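Local coordinates for protein 273aa long hypothetical dTDP-4-dehydrorhamnose reductase (Sulfolobus tokodaii, PDB 2GGS) that binds NADPH and probably works as a dTDP-4-dehydrorhamnose reductase, an oxidoreductase of the Rossmann-fold RmlD family, at residues Tyr163-Leu168 with Leu219-Lys224; Ser213-Ala218 with Val231-Glu236; Leu12-Ser17 with Ile154-Gly159. All coordinates share one frame; numbering follows the deposited sequence.

Contact 1 (Tyr163-Leu168 with Leu219-Lys224)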
loop_
_atom_site.group_PDB
_atom_site.type_symbol
_atom_site.label_atom_id
_atom_site.label_comp_id
_atom_site.label_asym_id
_atom_site.label_seq_id
_atom_site.Cartn_x
_atom_site.Cartn_y
_atom_site.Cartn_z
ATOM N N TYR A 163 16.122 -0.748 -0.051
ATOM C CA TYR A 163 16.979 -1.745 -0.681
ATOM C C TYR A 163 18.161 -1.043 -1.373
ATOM O O TYR A 163 19.307 -1.460 -1.210
ATOM C CB TYR A 163 16.204 -2.594 -1.681
ATOM C CG TYR A 163 17.062 -3.239 -2.732
ATOM C CD1 TYR A 163 17.837 -4.387 -2.451
ATOM C CD2 TYR A 163 17.111 -2.709 -4.011
ATOM C CE1 TYR A 163 18.639 -4.973 -3.443
ATOM C CE2 TYR A 163 17.893 -3.277 -4.997
ATOM C CZ TYR A 163 18.660 -4.409 -4.713
ATOM O OH TYR A 163 19.426 -4.929 -5.748
ATOM N N VAL A 164 17.883 0.037 -2.103
ATOM C CA VAL A 164 18.962 0.809 -2.764
ATOM C C VAL A 164 19.968 1.358 -1.751
ATOM O O VAL A 164 21.193 1.196 -1.918
ATOM C CB VAL A 164 18.420 2.005 -3.604
ATOM C CG1 VAL A 164 19.576 2.800 -4.186
ATOM C CG2 VAL A 164 17.544 1.522 -4.753
ATOM N N TYR A 165 19.464 2.029 -0.714
ATOM C CA TYR A 165 20.322 2.699 0.287
ATOM C C TYR A 165 21.233 1.680 0.958
ATOM O O TYR A 165 22.456 1.887 1.027
ATOM C CB TYR A 165 19.498 3.461 1.347
ATOM C CG TYR A 165 20.336 4.209 2.389
ATOM C CD1 TYR A 165 20.813 5.501 2.152
ATOM C CD2 TYR A 165 20.648 3.616 3.600
ATOM C CE1 TYR A 165 21.592 6.181 3.114
ATOM C CE2 TYR A 165 21.408 4.270 4.561
ATOM C CZ TYR A 165 21.883 5.546 4.318
ATOM O OH TYR A 165 22.640 6.165 5.288
ATOM N N LYS A 166 20.639 0.585 1.439
ATOM C CA LYS A 166 21.391 -0.455 2.174
ATOM C C LYS A 166 22.381 -1.177 1.270
ATOM O O LYS A 166 23.524 -1.393 1.666
ATOM C CB LYS A 166 20.455 -1.466 2.874
ATOM C CG LYS A 166 19.267 -0.814 3.588
ATOM C CD LYS A 166 18.747 -1.591 4.798
ATOM C CE LYS A 166 18.934 -0.773 6.081
ATOM N NZ LYS A 166 18.009 -1.205 7.186
ATOM N N THR A 167 21.962 -1.525 0.055
ATOM C CA THR A 167 22.821 -2.228 -0.900
ATOM C C THR A 167 24.034 -1.372 -1.318
ATOM O O THR A 167 25.185 -1.853 -1.252
ATOM C CB THR A 167 22.009 -2.686 -2.129
ATOM O OG1 THR A 167 20.977 -3.575 -1.693
ATOM C CG2 THR A 167 22.866 -3.401 -3.161
ATOM N N LEU A 168 23.777 -0.121 -1.726
ATOM C CA LEU A 168 24.847 0.765 -2.221
ATOM C C LEU A 168 25.824 1.159 -1.139
ATOM O O LEU A 168 27.009 1.298 -1.421
ATOM C CB LEU A 168 24.298 2.039 -2.894
ATOM C CG LEU A 168 23.456 1.871 -4.167
ATOM C CD1 LEU A 168 23.049 3.249 -4.740
ATOM C CD2 LEU A 168 24.162 1.029 -5.230
ATOM N N LEU A 219 19.677 6.064 -8.604
ATOM C CA LEU A 219 20.796 6.993 -8.799
ATOM C C LEU A 219 20.611 8.305 -8.033
ATOM O O LEU A 219 21.609 8.884 -7.566
ATOM C CB LEU A 219 21.033 7.275 -10.283
ATOM C CG LEU A 219 21.627 6.138 -11.110
ATOM C CD1 LEU A 219 21.742 6.506 -12.586
ATOM C CD2 LEU A 219 22.992 5.728 -10.581
ATOM N N LYS A 220 19.362 8.778 -7.912
ATOM C CA LYS A 220 19.063 9.936 -7.057
ATOM C C LYS A 220 19.460 9.627 -5.643
ATOM O O LYS A 220 20.088 10.490 -5.002
ATOM C CB LYS A 220 17.577 10.340 -7.018
ATOM C CG LYS A 220 17.072 11.055 -8.219
ATOM C CD LYS A 220 15.642 11.514 -7.952
ATOM C CE LYS A 220 15.646 12.796 -7.128
ATOM N NZ LYS A 220 16.342 13.861 -7.920
ATOM N N ILE A 221 19.122 8.432 -5.130
ATOM C CA ILE A 221 19.500 8.164 -3.752
ATOM C C ILE A 221 21.014 7.937 -3.607
ATOM O O ILE A 221 21.596 8.382 -2.623
ATOM C CB ILE A 221 18.625 7.139 -2.925
ATOM C CG1 ILE A 221 19.410 5.908 -2.503
ATOM C CG2 ILE A 221 17.175 6.905 -3.435
ATOM C CD1 ILE A 221 18.761 5.171 -1.425
ATOM N N LYS A 222 21.645 7.320 -4.602
ATOM C CA LYS A 222 23.121 7.257 -4.661
ATOM C C LYS A 222 23.755 8.658 -4.602
ATOM O O LYS A 222 24.615 8.898 -3.762
ATOM C CB LYS A 222 23.600 6.488 -5.901
ATOM C CG LYS A 222 25.093 6.134 -5.901
ATOM C CD LYS A 222 25.475 5.315 -7.088
ATOM C CE LYS A 222 26.954 5.490 -7.513
ATOM N NZ LYS A 222 27.884 5.717 -6.399
ATOM N N GLU A 223 23.318 9.559 -5.490
ATOM C CA GLU A 223 23.781 10.960 -5.546
ATOM C C GLU A 223 23.507 11.650 -4.216
ATOM O O GLU A 223 24.381 12.351 -3.675
ATOM C CB GLU A 223 23.079 11.724 -6.694
ATOM C CG GLU A 223 23.409 13.273 -6.812
ATOM C CD GLU A 223 22.441 14.097 -7.721
ATOM O OE1 GLU A 223 22.864 15.157 -8.210
ATOM O OE2 GLU A 223 21.247 13.722 -7.956
ATOM N N LYS A 224 22.305 11.436 -3.676
ATOM C CA LYS A 224 21.883 12.139 -2.453
ATOM C C LYS A 224 22.867 11.929 -1.299
ATOM O O LYS A 224 23.156 12.860 -0.540
ATOM C CB LYS A 224 20.462 11.732 -2.039
ATOM C CG LYS A 224 19.827 12.665 -0.992
ATOM C CD LYS A 224 18.303 12.679 -1.085
ATOM C CE LYS A 224 17.685 13.726 -0.149
ATOM N NZ LYS A 224 17.320 13.137 1.169
#
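Ile221 reaches from helix 214-224 into the side of helix 160-169, and Val164 and Tyr165 receive it. Its CB carries two branches. CG2 lies beside the backbone N, whereas CG1, at a chi1 of 117° that is not a staggered value, leads across to the other helix. CG1 meets the methyl CG1 of Val164 at 3.5 Å. One bond further, CD1 of Ile221 lies 3.3 Å from Tyr165 CB and equally near the backbone N of Tyr165, at the edge of the tyrosine ring and close to its plane. The tip is thus pressed against the start of the Tyr165 side chain, not against a ring face; the ring itself meets Phe225 edge-to-face. A turn along, the methyl Leu168 CD1 touches the aliphatic root of Lys222, coming to a tight 3.5 Å from Lys222 CB and crossing that chain at about a right angle; Lys222 NZ hydrogen-bonds to Leu227 O. No hydrogen bond joins the two segments, whose axes approach to 9.5 Å and cross at -52°. Beyond this apolar seam, Leu168 also touches Val174 and Val231, which places the helix pair against the small parallel sheet of strands 174-177 and 231-234.

Contact 2 (Ser213-Ala218 with Val231-Glu236); sequences SRFELA and VKEVDE
Val231 and Glu233 face Phe215 and Ala218 in a helix-on-strand packing, in what is probably the substrate-binding part of this Rossmann-type reductase, as in related extended short-chain dehydrogenases. Strand 231-234 pairs with strand 174-177 in a two-stranded parallel sheet. Helix 214-218 runs nearly antiparallel to the strand, at 173° and 8.7 Å between axes. Val231 comes first. Its CG1, turned anti to the backbone N (chi1 -176°), fits between the two helix residues, 3.6 Å from Phe215 CD1 and 3.7 Å from Ala218 CB. The carbonyl O of Val231 lies in the plane of the phenyl ring, at its edge beside CE1. Lys232 points away from the helix, and its backbone pairs with Val174 and Ala176. Glu233 returns to the helix side: its CB makes an off-centre CH-pi contact 4.1 Å from the Phe215 ring centroid, and its extended chain sets OE1 over the same ring near CG and CD2, with OE2 beside Phe215 CB, the carboxylate and ring planes 19° apart. Without the phenyl ring, as with an alanine at this place, Val231 CG1 would probably face a gap and the aliphatic part of Glu233 would lose the face it rests on. Ser213 is the N-cap of the helix, its OG accepting from Glu216 N. One water ties Glu233 to this first turn, accepting from Phe215 N at 3.0 Å and donating to Glu233 OE2 at 2.8 Å.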
loop_
_atom_site.group_PDB
_atom_site.type_symbol
_atom_site.label_atom_id
_atom_site.label_comp_id
_atom_site.label_asym_id
_atom_site.label_seq_id
_atom_site.Cartn_x
_atom_site.Cartn_y
_atom_site.Cartn_z
ATOM N N SER A 213 11.427 6.222 -12.960
ATOM C CA SER A 213 11.990 4.908 -13.229
ATOM C C SER A 213 12.751 4.421 -11.998
ATOM O O SER A 213 13.246 5.228 -11.191
ATOM C CB SER A 213 12.900 4.955 -14.490
ATOM O OG SER A 213 14.132 5.618 -14.217
ATOM N N ARG A 214 12.883 3.097 -11.843
ATOM C CA ARG A 214 13.676 2.610 -10.718
ATOM C C ARG A 214 15.122 3.077 -10.814
ATOM O O ARG A 214 15.760 3.367 -9.802
ATOM C CB ARG A 214 13.651 1.077 -10.687
ATOM C CG ARG A 214 12.430 0.498 -9.959
ATOM C CD ARG A 214 11.239 0.402 -10.814
ATOM N NE ARG A 214 10.162 -0.390 -10.186
ATOM C CZ ARG A 214 8.931 -0.489 -10.668
ATOM N NH1 ARG A 214 8.577 0.164 -11.771
ATOM N NH2 ARG A 214 8.040 -1.241 -10.032
ATOM N N PHE A 215 15.627 3.126 -12.046
ATOM C CA PHE A 215 17.021 3.506 -12.308
ATOM C C PHE A 215 17.266 4.932 -11.836
ATOM O O PHE A 215 18.207 5.199 -11.075
ATOM C CB PHE A 215 17.320 3.368 -13.802
ATOM C CG PHE A 215 18.797 3.538 -14.162
ATOM C CD1 PHE A 215 19.766 2.717 -13.591
ATOM C CD2 PHE A 215 19.183 4.483 -15.104
ATOM C CE1 PHE A 215 21.141 2.852 -13.912
ATOM C CE2 PHE A 215 20.547 4.635 -15.446
ATOM C CZ PHE A 215 21.520 3.791 -14.849
ATOM N N GLU A 216 16.403 5.852 -12.254
ATOM C CA GLU A 216 16.644 7.232 -11.858
ATOM C C GLU A 216 16.526 7.323 -10.338
ATOM O O GLU A 216 17.324 7.995 -9.685
ATOM C CB GLU A 216 15.707 8.227 -12.543
ATOM C CG GLU A 216 15.980 9.654 -12.038
ATOM C CD GLU A 216 15.025 10.734 -12.520
ATOM O OE1 GLU A 216 13.895 10.415 -12.940
ATOM O OE2 GLU A 216 15.422 11.939 -12.424
ATOM N N LEU A 217 15.526 6.633 -9.772
ATOM C CA LEU A 217 15.317 6.714 -8.327
ATOM C C LEU A 217 16.542 6.234 -7.558
ATOM O O LEU A 217 16.976 6.886 -6.611
ATOM C CB LEU A 217 14.065 5.925 -7.908
ATOM C CG LEU A 217 13.719 5.897 -6.415
ATOM C CD1 LEU A 217 13.638 7.308 -5.848
ATOM C CD2 LEU A 217 12.404 5.188 -6.217
ATOM N N ALA A 218 17.111 5.116 -8.012
ATOM C CA ALA A 218 18.263 4.508 -7.371
ATOM C C ALA A 218 19.467 5.457 -7.435
ATOM O O ALA A 218 20.147 5.653 -6.439
ATOM C CB ALA A 218 18.578 3.177 -8.032
ATOM N N VAL A 231 24.808 1.161 -9.714
ATOM C CA VAL A 231 23.455 0.881 -10.134
ATOM C C VAL A 231 23.458 0.404 -11.567
ATOM O O VAL A 231 23.881 1.129 -12.475
ATOM C CB VAL A 231 22.499 2.103 -9.978
ATOM C CG1 VAL A 231 21.067 1.694 -10.354
ATOM C CG2 VAL A 231 22.575 2.658 -8.568
ATOM N N LYS A 232 22.957 -0.817 -11.756
ATOM C CA LYS A 232 22.746 -1.388 -13.075
ATOM C C LYS A 232 21.275 -1.615 -13.334
ATOM O O LYS A 232 20.603 -2.343 -12.590
ATOM C CB LYS A 232 23.513 -2.710 -13.232
ATOM C CG LYS A 232 25.004 -2.553 -13.276
ATOM C CD LYS A 232 25.654 -3.757 -13.942
ATOM C CE LYS A 232 27.169 -3.765 -13.732
ATOM N NZ LYS A 232 27.766 -5.145 -13.746
ATOM N N GLU A 233 20.784 -0.986 -14.386
ATOM C CA GLU A 233 19.437 -1.216 -14.872
ATOM C C GLU A 233 19.375 -2.543 -15.627
ATOM O O GLU A 233 20.237 -2.842 -16.465
ATOM C CB GLU A 233 19.021 -0.076 -15.786
ATOM C CG GLU A 233 17.543 -0.008 -16.117
ATOM C CD GLU A 233 17.188 1.268 -16.869
ATOM O OE1 GLU A 233 18.023 1.739 -17.676
ATOM O OE2 GLU A 233 16.103 1.842 -16.648
ATOM N N VAL A 234 18.339 -3.327 -15.352
ATOM C CA VAL A 234 18.151 -4.621 -16.028
ATOM C C VAL A 234 16.718 -4.733 -16.587
ATOM O O VAL A 234 15.776 -4.210 -15.982
ATOM C CB VAL A 234 18.488 -5.806 -15.078
ATOM C CG1 VAL A 234 19.955 -5.794 -14.684
ATOM C CG2 VAL A 234 17.645 -5.778 -13.820
ATOM N N ASP A 235 16.549 -5.402 -17.734
ATOM C CA ASP A 235 15.210 -5.587 -18.330
ATOM C C ASP A 235 14.379 -6.450 -17.410
ATOM O O ASP A 235 13.172 -6.230 -17.235
ATOM C CB ASP A 235 15.294 -6.281 -19.696
ATOM C CG ASP A 235 15.815 -5.386 -20.768
ATOM O OD1 ASP A 235 15.400 -4.209 -20.820
ATOM O OD2 ASP A 235 16.633 -5.873 -21.585
ATOM N N GLU A 236 15.053 -7.434 -16.829
ATOM C CA GLU A 236 14.474 -8.314 -15.837
ATOM C C GLU A 236 15.456 -8.511 -14.699
ATOM O O GLU A 236 16.656 -8.649 -14.923
ATOM C CB GLU A 236 14.079 -9.653 -16.480
ATOM C CG GLU A 236 12.816 -9.564 -17.344
ATOM C CD GLU A 236 11.615 -9.040 -16.556
ATOM O OE1 GLU A 236 11.542 -9.316 -15.327
ATOM O OE2 GLU A 236 10.754 -8.348 -17.154
HETATM O O HOH W 1 14.476 1.768 -14.421
#

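Contact 3 (Leu12-Ser17 with Ile154-Gly159); sequences LGIELS and IFRNKG. With NDP (NADPH dihydro-nicotinamide-adenine-dinucleotide phosphate), chain C.
Leu12 and Ile154 mark the nearest backbone approach, 7.4 Å between CA atoms, where the first turns of helix 11-20 face an irregular loop that follows strand 147-151. This is the dinucleotide-binding end of the Rossmann fold, with NADPH lying against both segments. Arg156 reaches back to the helix with its chain extended from CG to NE, and NE donates to Glu15 OE2 in a nearly straight salt bridge of 2.7 Å (174°). The bond uses the anti lone pair of OE2 and stays in the guanidinium plane; carboxylate and guanidinium are nearly coplanar. Glu15 bends at chi2 (-58°) to bring its carboxylate there, and its other oxygen, OE1, pairs with Arg18, so the carboxylate probably divides its charge between two arginines. Ile14 CG2 sits over one guanidinium face, 3.7 Å from Arg156 NH2. At the edge, Arg156 NH1 donates to Asn157 OD1, approaching from above the amide plane. Glu15, Asn157 and Ile14 together probably hold the guanidinium in this orientation. Nearer the cofactor, Leu12 CB packs on Ile154 CD1, and that methyl comes 3.3 Å from NADPH O4D. Each segment also holds one phosphate of the pyrophosphate. Lys158 NZ donates to O1A at 2.8 Å, and Leu12 N, in the helix's first turn, donates almost straight to O1N at 3.0 Å.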
loop_
_atom_site.group_PDB
_atom_site.type_symbol
_atom_site.label_atom_id
_atom_site.label_comp_id
_atom_site.label_asym_id
_atom_site.label_seq_id
_atom_site.Cartn_x
_atom_site.Cartn_y
_atom_site.Cartn_z
ATOM N N LEU A 12 2.618 1.595 6.143
ATOM C CA LEU A 12 1.527 2.555 6.121
ATOM C C LEU A 12 0.847 2.592 7.491
ATOM O O LEU A 12 0.638 3.656 8.032
ATOM C CB LEU A 12 0.519 2.215 5.013
ATOM C CG LEU A 12 -0.700 3.138 5.044
ATOM C CD1 LEU A 12 -0.259 4.617 4.812
ATOM C CD2 LEU A 12 -1.611 2.690 3.896
ATOM N N GLY A 13 0.577 1.420 8.092
ATOM C CA GLY A 13 -0.119 1.389 9.360
ATOM C C GLY A 13 0.584 2.126 10.483
ATOM O O GLY A 13 -0.057 2.788 11.252
ATOM N N ILE A 14 1.908 1.981 10.593
ATOM C CA ILE A 14 2.692 2.718 11.613
ATOM C C ILE A 14 2.430 4.218 11.500
ATOM O O ILE A 14 2.164 4.883 12.496
ATOM C CB ILE A 14 4.165 2.400 11.530
ATOM C CG1 ILE A 14 4.356 0.946 11.991
ATOM C CG2 ILE A 14 5.010 3.348 12.458
ATOM C CD1 ILE A 14 5.692 0.360 11.682
ATOM N N GLU A 15 2.521 4.703 10.260
ATOM C CA GLU A 15 2.357 6.113 9.993
ATOM C C GLU A 15 0.910 6.579 10.208
ATOM O O GLU A 15 0.688 7.648 10.798
ATOM C CB GLU A 15 2.902 6.457 8.604
ATOM C CG GLU A 15 4.425 6.187 8.485
ATOM C CD GLU A 15 5.246 6.953 9.492
ATOM O OE1 GLU A 15 4.919 8.135 9.768
ATOM O OE2 GLU A 15 6.247 6.393 10.016
ATOM N N LEU A 16 -0.067 5.797 9.750
ATOM C CA LEU A 16 -1.470 6.080 10.064
ATOM C C LEU A 16 -1.717 6.187 11.562
ATOM O O LEU A 16 -2.386 7.087 12.026
ATOM C CB LEU A 16 -2.390 4.986 9.501
ATOM C CG LEU A 16 -2.606 4.939 7.991
ATOM C CD1 LEU A 16 -3.332 3.680 7.482
ATOM C CD2 LEU A 16 -3.381 6.208 7.571
ATOM N N SER A 17 -1.202 5.219 12.324
ATOM C CA SER A 17 -1.357 5.254 13.766
ATOM C C SER A 17 -0.832 6.571 14.371
ATOM O O SER A 17 -1.487 7.183 15.205
ATOM C CB SER A 17 -0.644 4.046 14.367
ATOM O OG SER A 17 -1.391 2.895 14.003
ATOM N N ILE A 154 4.865 2.079 -1.834
ATOM C CA ILE A 154 4.993 2.586 -0.472
ATOM C C ILE A 154 6.357 2.261 0.088
ATOM O O ILE A 154 6.769 1.091 0.091
ATOM C CB ILE A 154 3.938 1.998 0.507
ATOM C CG1 ILE A 154 2.507 2.294 0.021
ATOM C CG2 ILE A 154 4.132 2.585 1.913
ATOM C CD1 ILE A 154 1.420 1.649 0.941
ATOM N N PHE A 155 7.015 3.284 0.626
ATOM C CA PHE A 155 8.321 3.071 1.264
ATOM C C PHE A 155 8.479 3.731 2.615
ATOM O O PHE A 155 7.977 4.809 2.883
ATOM C CB PHE A 155 9.475 3.439 0.333
ATOM C CG PHE A 155 9.568 4.937 0.031
ATOM C CD1 PHE A 155 8.952 5.448 -1.105
ATOM C CD2 PHE A 155 10.284 5.792 0.863
ATOM C CE1 PHE A 155 9.006 6.822 -1.402
ATOM C CE2 PHE A 155 10.375 7.182 0.565
ATOM C CZ PHE A 155 9.737 7.690 -0.566
ATOM N N ARG A 156 9.168 3.029 3.529
ATOM C CA ARG A 156 9.416 3.527 4.858
ATOM C C ARG A 156 10.678 2.781 5.289
ATOM O O ARG A 156 11.784 3.165 4.890
ATOM C CB ARG A 156 8.236 3.259 5.798
ATOM C CG ARG A 156 8.393 3.873 7.176
ATOM C CD ARG A 156 7.233 3.545 8.104
ATOM N NE ARG A 156 7.493 4.097 9.415
ATOM C CZ ARG A 156 8.242 3.488 10.335
ATOM N NH1 ARG A 156 8.765 2.293 10.080
ATOM N NH2 ARG A 156 8.474 4.070 11.509
ATOM N N ASN A 157 10.495 1.695 6.038
ATOM C CA ASN A 157 11.615 0.827 6.423
ATOM C C ASN A 157 11.871 -0.317 5.428
ATOM O O ASN A 157 12.838 -1.096 5.579
ATOM C CB ASN A 157 11.293 0.233 7.799
ATOM C CG ASN A 157 9.917 -0.407 7.819
ATOM O OD1 ASN A 157 8.894 0.264 7.715
ATOM N ND2 ASN A 157 9.885 -1.719 7.962
ATOM N N LYS A 158 11.002 -0.483 4.437
ATOM C CA LYS A 158 11.332 -1.362 3.325
ATOM C C LYS A 158 10.904 -0.706 1.994
ATOM O O LYS A 158 10.772 0.510 1.949
ATOM C CB LYS A 158 10.770 -2.774 3.526
ATOM C CG LYS A 158 9.297 -2.831 3.610
ATOM C CD LYS A 158 8.812 -4.262 3.823
ATOM C CE LYS A 158 7.278 -4.324 3.916
ATOM N NZ LYS A 158 6.818 -5.774 4.128
ATOM N N GLY A 159 10.745 -1.489 0.932
ATOM C CA GLY A 159 10.428 -0.901 -0.380
ATOM C C GLY A 159 11.749 -0.599 -1.057
ATOM O O GLY A 159 12.805 -0.709 -0.446
HETATM P PA NDP C . 3.544 -4.068 4.944
HETATM O O1A NDP C . 4.092 -5.280 4.314
HETATM O O2A NDP C . 4.566 -3.205 5.583
HETATM O O5B NDP C . 2.444 -4.410 6.024
HETATM C C5B NDP C . 1.569 -5.509 5.843
HETATM C C4B NDP C . 0.648 -5.488 7.035
HETATM O O4B NDP C . -0.348 -6.492 6.821
HETATM C C3B NDP C . 1.360 -5.748 8.353
HETATM O O3B NDP C . 0.824 -4.890 9.324
HETATM C C2B NDP C . 0.949 -7.198 8.640
HETATM O O2B NDP C . 0.926 -7.387 10.023
HETATM C C1B NDP C . -0.454 -7.195 8.049
HETATM N N9A NDP C . -0.922 -8.560 7.786
HETATM C C8A NDP C . -0.467 -9.417 6.831
HETATM N N7A NDP C . -1.154 -10.590 6.947
HETATM C C5A NDP C . -2.020 -10.458 7.966
HETATM C C6A NDP C . -2.952 -11.335 8.535
HETATM N N6A NDP C . -3.025 -12.628 8.114
HETATM N N1A NDP C . -3.666 -10.870 9.606
HETATM C C2A NDP C . -3.528 -9.590 10.131
HETATM N N3A NDP C . -2.599 -8.744 9.575
HETATM C C4A NDP C . -1.870 -9.187 8.524
HETATM O O3 NDP C . 2.699 -3.377 3.743
HETATM P PN NDP C . 2.585 -1.792 3.418
HETATM O O1N NDP C . 2.368 -0.965 4.583
HETATM O O2N NDP C . 3.739 -1.569 2.518
HETATM O O5D NDP C . 1.289 -1.823 2.480
HETATM C C5D NDP C . 0.054 -1.286 2.942
HETATM C C4D NDP C . -1.058 -1.486 1.921
HETATM O O4D NDP C . -0.688 -0.828 0.732
HETATM C C3D NDP C . -1.321 -2.941 1.543
HETATM O O3D NDP C . -2.697 -2.986 1.275
HETATM C C2D NDP C . -0.539 -3.134 0.267
HETATM O O2D NDP C . -1.088 -4.193 -0.498
HETATM C C1D NDP C . -0.748 -1.738 -0.369
HETATM N N1N NDP C . 0.312 -1.446 -1.342
HETATM C C2N NDP C . 1.609 -1.643 -0.951
HETATM C C3N NDP C . 2.675 -1.215 -1.728
HETATM C C7N NDP C . 4.068 -1.457 -1.243
HETATM O O7N NDP C . 5.142 -1.240 -2.129
HETATM N N7N NDP C . 4.272 -1.884 0.002
HETATM C C4N NDP C . 2.433 -0.523 -3.057
HETATM C C5N NDP C . 0.975 -0.380 -3.422
HETATM C C6N NDP C . -0.010 -0.838 -2.539
HETATM P P2B NDP C . 2.134 -8.196 10.821
HETATM O O1X NDP C . 1.920 -7.757 12.213
HETATM O O2X NDP C . 3.451 -7.791 10.248
HETATM O O3X NDP C . 1.960 -9.725 10.634
#

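In the fold
Contacts 1 and 2 adjoin, their centres about 11 Å apart, and share helix 214-224. Its earlier part packs on strand 231-234 and its later part on helix 160-169. Val164 CG1 comes within 3.7 Å of Ala218 O, and Leu168 CD1 within 3.9 Å of Val231 CG2. Contact 3 stands apart at the cofactor, its centre about 19 Å from that of contact 1 and about 23 Å from that of contact 2. The chain still connects them: the loop 154-159 that meets NADPH leads straight into helix 160-169. Measured between nearest atoms instead, from the Val164 side chain to the bound NADPH is about 13 Å, and contact 2 lies away from the known binding residues.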